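Local coordinates for type 4 fimbrial biogenesis protein PilF (Pseudomonas aeruginosa, PDB 2HO1), which helps the secretin subunit PilQ reach the outer membrane and assemble into dodecameric secretins, as type IV pilus biogenesis requires, at residues 41-44 / 45-49; 78-81 / 82-86. All blocks are in the same frame, centred on the assembly; numbering follows the deposited sequence.

Interaction 1: 41-44 / 45-49; sequences IQLG and LGYLQ
Leu-43 holds CG opposite its backbone N (chi1 -177°), and Tyr-47 holds its ring beside its own N (chi1 -78°), leaning back along the helix. This sets the two side chains alongside each other, one helical turn apart. CG of Leu-43 lies 3.7 Å from Tyr-47 CE2, and its CD1 branch sits 3.8 Å from the same ring carbon. The ring also comes close to the backbone, with CD2 of Tyr-47 3.4 Å from Leu-43 O. On another flank, Ile-41 and Leu-45 point the same way. CG2 of Ile-41 and CD1 of Leu-45 are 4.2 Å apart, a looser contact. Leu-45 CD1 is also approached by the amide NE2 of Gln-42, at 4.1 Å. Beneath these side chains the backbone bonds are helical. Leu-45 N donates to Ile-41 O at 2.9 Å, and Leu-48 N to Gly-44 O at 3.1 Å. Tyr-47 and Leu-43 both touch Pro-59 of helix 57-66, whereas Leu-45 touches Ala-76 of helix 71-83. Helix 33-49 is probably the first helix of TPR 1, paired with helix 57-66 in the helix-turn-helix of the TPR fold.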
ATOM      1  N   ILE A  41      17.505 -12.775 -22.379  1.00 37.51           N
ATOM      2  CA  ILE A  41      16.670 -12.820 -21.183  1.00 37.69           C
ATOM      3  C   ILE A  41      15.530 -13.819 -21.419  1.00 38.03           C
ATOM      4  O   ILE A  41      15.181 -14.602 -20.516  1.00 37.78           O
ATOM      5  CB  ILE A  41      16.111 -11.418 -20.828  1.00 37.94           C
ATOM      6  CG1 ILE A  41      17.266 -10.530 -20.350  1.00 35.16           C
ATOM      7  CG2 ILE A  41      15.039 -11.521 -19.732  1.00 37.20           C
ATOM      8  CD1 ILE A  41      16.920  -9.070 -20.296  1.00 34.99           C
ATOM      9  N   GLN A  42      14.972 -13.838 -22.633  1.00 35.42           N
ATOM     10  CA  GLN A  42      13.885 -14.774 -22.915  1.00 37.17           C
ATOM     11  C   GLN A  42      14.386 -16.222 -22.893  1.00 35.83           C
ATOM     12  O   GLN A  42      13.690 -17.116 -22.410  1.00 35.13           O
ATOM     13  CB  GLN A  42      13.258 -14.494 -24.286  1.00 39.50           C
ATOM     14  CG  GLN A  42      12.431 -13.223 -24.367  1.00 42.34           C
ATOM     15  CD  GLN A  42      11.262 -13.246 -23.419  1.00 45.72           C
ATOM     16  OE1 GLN A  42      10.357 -14.065 -23.552  1.00 49.64           O
ATOM     17  NE2 GLN A  42      11.271 -12.345 -22.448  1.00 47.46           N
ATOM     18  N   LEU A  43      15.585 -16.435 -23.434  1.00 35.94           N
ATOM     19  CA  LEU A  43      16.191 -17.760 -23.487  1.00 36.55           C
ATOM     20  C   LEU A  43      16.373 -18.250 -22.051  1.00 36.93           C
ATOM     21  O   LEU A  43      16.021 -19.377 -21.724  1.00 39.52           O
ATOM     22  CB  LEU A  43      17.542 -17.693 -24.208  1.00 35.15           C
ATOM     23  CG  LEU A  43      18.262 -19.038 -24.412  1.00 38.53           C
ATOM     24  CD1 LEU A  43      17.329 -20.089 -25.006  1.00 38.92           C
ATOM     25  CD2 LEU A  43      19.448 -18.822 -25.320  1.00 39.22           C
ATOM     26  N   GLY A  44      16.923 -17.375 -21.210  1.00 38.28           N
ATOM     27  CA  GLY A  44      17.116 -17.676 -19.794  1.00 37.79           C
ATOM     28  C   GLY A  44      15.811 -18.059 -19.108  1.00 38.27           C
ATOM     29  O   GLY A  44      15.726 -19.086 -18.434  1.00 37.46           O
ATOM     30  N   LEU A  45      14.776 -17.252 -19.291  1.00 39.06           N
ATOM     31  CA  LEU A  45      13.490 -17.551 -18.672  1.00 39.11           C
ATOM     32  C   LEU A  45      12.904 -18.852 -19.199  1.00 39.89           C
ATOM     33  O   LEU A  45      12.117 -19.494 -18.506  1.00 40.69           O
ATOM     34  CB  LEU A  45      12.496 -16.412 -18.909  1.00 38.70           C
ATOM     35  CG  LEU A  45      12.804 -15.070 -18.221  1.00 40.61           C
ATOM     36  CD1 LEU A  45      11.837 -14.002 -18.762  1.00 42.43           C
ATOM     37  CD2 LEU A  45      12.664 -15.196 -16.703  1.00 40.75           C
ATOM     38  N   GLY A  46      13.271 -19.232 -20.430  1.00 39.02           N
ATOM     39  CA  GLY A  46      12.765 -20.472 -20.994  1.00 36.76           C
ATOM     40  C   GLY A  46      13.407 -21.670 -20.301  1.00 37.72           C
ATOM     41  O   GLY A  46      12.744 -22.674 -20.019  1.00 35.38           O
ATOM     42  N   TYR A  47      14.710 -21.584 -20.064  1.00 38.25           N
ATOM     43  CA  TYR A  47      15.407 -22.638 -19.345  1.00 41.39           C
ATOM     44  C   TYR A  47      14.823 -22.810 -17.946  1.00 42.11           C
ATOM     45  O   TYR A  47      14.581 -23.928 -17.497  1.00 44.85           O
ATOM     46  CB  TYR A  47      16.899 -22.327 -19.266  1.00 42.28           C
ATOM     47  CG  TYR A  47      17.651 -22.611 -20.546  1.00 43.40           C
ATOM     48  CD1 TYR A  47      17.505 -23.820 -21.205  1.00 46.92           C
ATOM     49  CD2 TYR A  47      18.511 -21.670 -21.091  1.00 46.64           C
ATOM     50  CE1 TYR A  47      18.192 -24.084 -22.369  1.00 47.57           C
ATOM     51  CE2 TYR A  47      19.201 -21.926 -22.255  1.00 47.11           C
ATOM     52  CZ  TYR A  47      19.039 -23.134 -22.890  1.00 48.69           C
ATOM     53  OH  TYR A  47      19.725 -23.394 -24.050  1.00 52.71           O
ATOM     54  N   LEU A  48      14.560 -21.694 -17.273  1.00 41.49           N
ATOM     55  CA  LEU A  48      13.978 -21.714 -15.934  1.00 41.73           C
ATOM     56  C   LEU A  48      12.616 -22.395 -15.944  1.00 44.02           C
ATOM     57  O   LEU A  48      12.306 -23.259 -15.124  1.00 43.22           O
ATOM     58  CB  LEU A  48      13.765 -20.294 -15.438  1.00 42.43           C
ATOM     59  CG  LEU A  48      14.743 -19.685 -14.455  1.00 44.75           C
ATOM     60  CD1 LEU A  48      14.333 -18.249 -14.210  1.00 43.39           C
ATOM     61  CD2 LEU A  48      14.742 -20.482 -13.167  1.00 41.96           C
ATOM     62  N   GLN A  49      11.779 -21.959 -16.875  1.00 43.80           N
ATOM     63  CA  GLN A  49      10.443 -22.496 -17.011  1.00 45.61           C
ATOM     64  C   GLN A  49      10.449 -24.005 -17.308  1.00 45.09           C
ATOM     65  O   GLN A  49       9.541 -24.719 -16.917  1.00 45.58           O
ATOM     66  CB  GLN A  49       9.741 -21.685 -18.113  1.00 49.10           C
ATOM     67  CG  GLN A  49       8.586 -22.334 -18.827  1.00 54.48           C
ATOM     68  CD  GLN A  49       8.247 -21.593 -20.127  1.00 58.02           C
ATOM     69  OE1 GLN A  49       7.758 -22.196 -21.079  1.00 60.68           O
ATOM     70  NE2 GLN A  49       8.510 -20.284 -20.166  1.00 58.47           N
TER

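Interaction 2: 78-81 / 82-86; sequences AVVF and QTEME
A Schellman motif ends helix 71-83, and Phe-81 and Glu-86 close it. Glu-86 N donates to Phe-81 O at 3.0 Å with an N-H...O angle of 161°. The inner bond runs to Gln-82 O, at 3.2 Å, from the N of Met-85, a selenomethionine with positive phi that is the C-prime residue. Glu-86 is also the N-cap residue of the next helix, so the turn is very short. Before it, Val-79 O accepts from Thr-83 N at 2.8 Å. Thr-83 OG1 turns back to the same oxygen, because it stands beside its own backbone N (chi1 -56°). At 2.5 Å between Thr-83 OG1 and Val-79 O, the modelled length is doubtful. The extended side chain of Glu-84 runs across Phe-81 at a slant. Its OE1 reaches the ring edge, 4.0 Å from CD1 of Phe-81, with the carboxylate and ring planes 61° apart. The amide of Gln-82 is gripped at both ends, OE1 by Tyr-94 OH and NE2 by Glu-117 OE1. Val-80 faces helix 33-49 and also meets Leu-60 of helix 57-66, and Phe-81 touches Leu-89 of helix 87-100.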
ATOM      1  N   ALA A  78      17.796 -13.496 -10.270  1.00 31.05           N
ATOM      2  CA  ALA A  78      17.272 -13.569  -8.916  1.00 29.44           C
ATOM      3  C   ALA A  78      16.402 -14.797  -8.678  1.00 30.33           C
ATOM      4  O   ALA A  78      16.511 -15.432  -7.633  1.00 29.09           O
ATOM      5  CB  ALA A  78      16.518 -12.298  -8.563  1.00 29.25           C
ATOM      6  N   VAL A  79      15.546 -15.148  -9.640  0.50 28.66           N
ATOM      7  CA  VAL A  79      14.722 -16.325  -9.425  0.50 27.53           C
ATOM      8  C   VAL A  79      15.549 -17.589  -9.675  0.50 27.82           C
ATOM      9  O   VAL A  79      15.206 -18.662  -9.177  0.50 27.81           O
ATOM     10  CB  VAL A  79      13.454 -16.327 -10.312  0.50 28.62           C
ATOM     11  CG1 VAL A  79      12.771 -14.957 -10.260  0.50 21.88           C
ATOM     12  CG2 VAL A  79      13.807 -16.728 -11.711  0.50 28.32           C
ATOM     13  N   VAL A  80      16.626 -17.472 -10.451  1.00 27.42           N
ATOM     14  CA  VAL A  80      17.476 -18.640 -10.689  1.00 29.24           C
ATOM     15  C   VAL A  80      18.028 -18.984  -9.293  1.00 29.07           C
ATOM     16  O   VAL A  80      17.872 -20.099  -8.832  1.00 31.99           O
ATOM     17  CB  VAL A  80      18.677 -18.381 -11.630  1.00 29.09           C
ATOM     18  CG1 VAL A  80      19.681 -19.557 -11.510  1.00 29.03           C
ATOM     19  CG2 VAL A  80      18.205 -18.258 -13.102  1.00 28.55           C
ATOM     20  N   PHE A  81      18.634 -18.012  -8.621  1.00 29.71           N
ATOM     21  CA  PHE A  81      19.201 -18.214  -7.286  1.00 31.02           C
ATOM     22  C   PHE A  81      18.164 -18.628  -6.240  1.00 32.01           C
ATOM     23  O   PHE A  81      18.426 -19.479  -5.396  1.00 31.96           O
ATOM     24  CB  PHE A  81      19.922 -16.951  -6.813  1.00 28.72           C
ATOM     25  CG  PHE A  81      21.190 -16.659  -7.556  1.00 30.23           C
ATOM     26  CD1 PHE A  81      22.122 -17.653  -7.785  1.00 32.90           C
ATOM     27  CD2 PHE A  81      21.456 -15.384  -8.017  1.00 29.92           C
ATOM     28  CE1 PHE A  81      23.289 -17.384  -8.467  1.00 32.65           C
ATOM     29  CE2 PHE A  81      22.623 -15.110  -8.698  1.00 28.90           C
ATOM     30  CZ  PHE A  81      23.540 -16.110  -8.923  1.00 29.69           C
ATOM     31  N   GLN A  82      17.004 -17.981  -6.285  1.00 31.38           N
ATOM     32  CA  GLN A  82      15.919 -18.256  -5.357  1.00 32.53           C
ATOM     33  C   GLN A  82      15.534 -19.709  -5.517  1.00 33.08           C
ATOM     34  O   GLN A  82      15.311 -20.415  -4.547  1.00 34.62           O
ATOM     35  CB  GLN A  82      14.732 -17.337  -5.690  1.00 33.52           C
ATOM     36  CG  GLN A  82      13.384 -17.696  -5.079  1.00 33.87           C
ATOM     37  CD  GLN A  82      12.314 -16.645  -5.445  1.00 35.43           C
ATOM     38  OE1 GLN A  82      12.550 -15.773  -6.294  1.00 32.72           O
ATOM     39  NE2 GLN A  82      11.156 -16.727  -4.812  1.00 33.78           N
ATOM     40  N   THR A  83      15.447 -20.152  -6.761  1.00 33.67           N
ATOM     41  CA  THR A  83      15.105 -21.537  -7.055  1.00 33.85           C
ATOM     42  C   THR A  83      16.198 -22.505  -6.516  1.00 35.13           C
ATOM     43  O   THR A  83      15.892 -23.610  -6.067  1.00 32.08           O
ATOM     44  CB  THR A  83      14.941 -21.733  -8.587  1.00 36.70           C
ATOM     45  OG1 THR A  83      13.956 -20.803  -9.079  1.00 33.66           O
ATOM     46  CG2 THR A  83      14.512 -23.188  -8.907  1.00 34.16           C
ATOM     47  N   GLU A  84      17.461 -22.095  -6.579  1.00 35.12           N
ATOM     48  CA  GLU A  84      18.562 -22.930  -6.057  1.00 37.31           C
ATOM     49  C   GLU A  84      18.808 -22.768  -4.556  1.00 38.65           C
ATOM     50  O   GLU A  84      19.853 -23.185  -4.058  1.00 39.25           O
ATOM     51  CB  GLU A  84      19.872 -22.608  -6.737  1.00 38.69           C
ATOM     52  CG  GLU A  84      19.855 -22.784  -8.219  1.00 43.57           C
ATOM     53  CD  GLU A  84      21.192 -22.456  -8.826  1.00 44.55           C
ATOM     54  OE1 GLU A  84      21.935 -21.613  -8.259  1.00 47.20           O
ATOM     55  OE2 GLU A  84      21.491 -23.041  -9.881  1.00 47.02           O
HETATM   56  N   MSE A  85      17.865 -22.142  -3.861  0.50 37.58           N
HETATM   57  CA  MSE A  85      17.978 -21.923  -2.422  0.50 38.91           C
HETATM   58  C   MSE A  85      19.259 -21.204  -2.013  0.50 37.80           C
HETATM   59  O   MSE A  85      19.942 -21.605  -1.068  0.50 35.62           O
HETATM   60  CB  MSE A  85      17.876 -23.249  -1.675  0.50 42.22           C
HETATM   61  CG  MSE A  85      16.546 -23.961  -1.901  0.50 48.07           C
HETATM   62 SE   MSE A  85      15.028 -22.967  -1.237  0.50 56.08          SE
HETATM   63  CE  MSE A  85      14.895 -23.734   0.523  0.50 51.79           C
ATOM     64  N   GLU A  86      19.583 -20.147  -2.748  1.00 36.73           N
ATOM     65  CA  GLU A  86      20.753 -19.319  -2.454  1.00 34.63           C
ATOM     66  C   GLU A  86      20.129 -17.956  -2.171  1.00 32.47           C
ATOM     67  O   GLU A  86      20.201 -17.055  -2.989  1.00 32.66           O
ATOM     68  CB  GLU A  86      21.692 -19.244  -3.661  1.00 34.39           C
ATOM     69  CG  GLU A  86      22.513 -20.534  -3.919  1.00 35.73           C
ATOM     70  CD  GLU A  86      23.662 -20.686  -2.899  1.00 38.58           C
ATOM     71  OE1 GLU A  86      23.947 -19.695  -2.173  1.00 36.17           O
ATOM     72  OE2 GLU A  86      24.274 -21.776  -2.844  1.00 36.00           O
TER

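Interaction 1 comes first along the chain, in the last turns of helix 33-49. Interaction 2 follows at the end of helix 71-83, with helix 57-66 between them in sequence. Their centres are 14 Å apart, on the same side of the chain's centre. The two touch through Leu-48, whose CG lies 4.0 Å from Val-80 CG2. The approach of Leu-48 to Val-79 is doubtful, as Val-79 has two conformers. Helix 57-66 contacts both, through Pro-59 in interaction 1 and Leu-60 in interaction 2. The C-terminal ends of two helices are thereby joined side by side, as in stacked TPR helices. Both belong to the N-terminal part of the superhelix; TPR 1 to TPR 4 form the minimal region for secretin assembly.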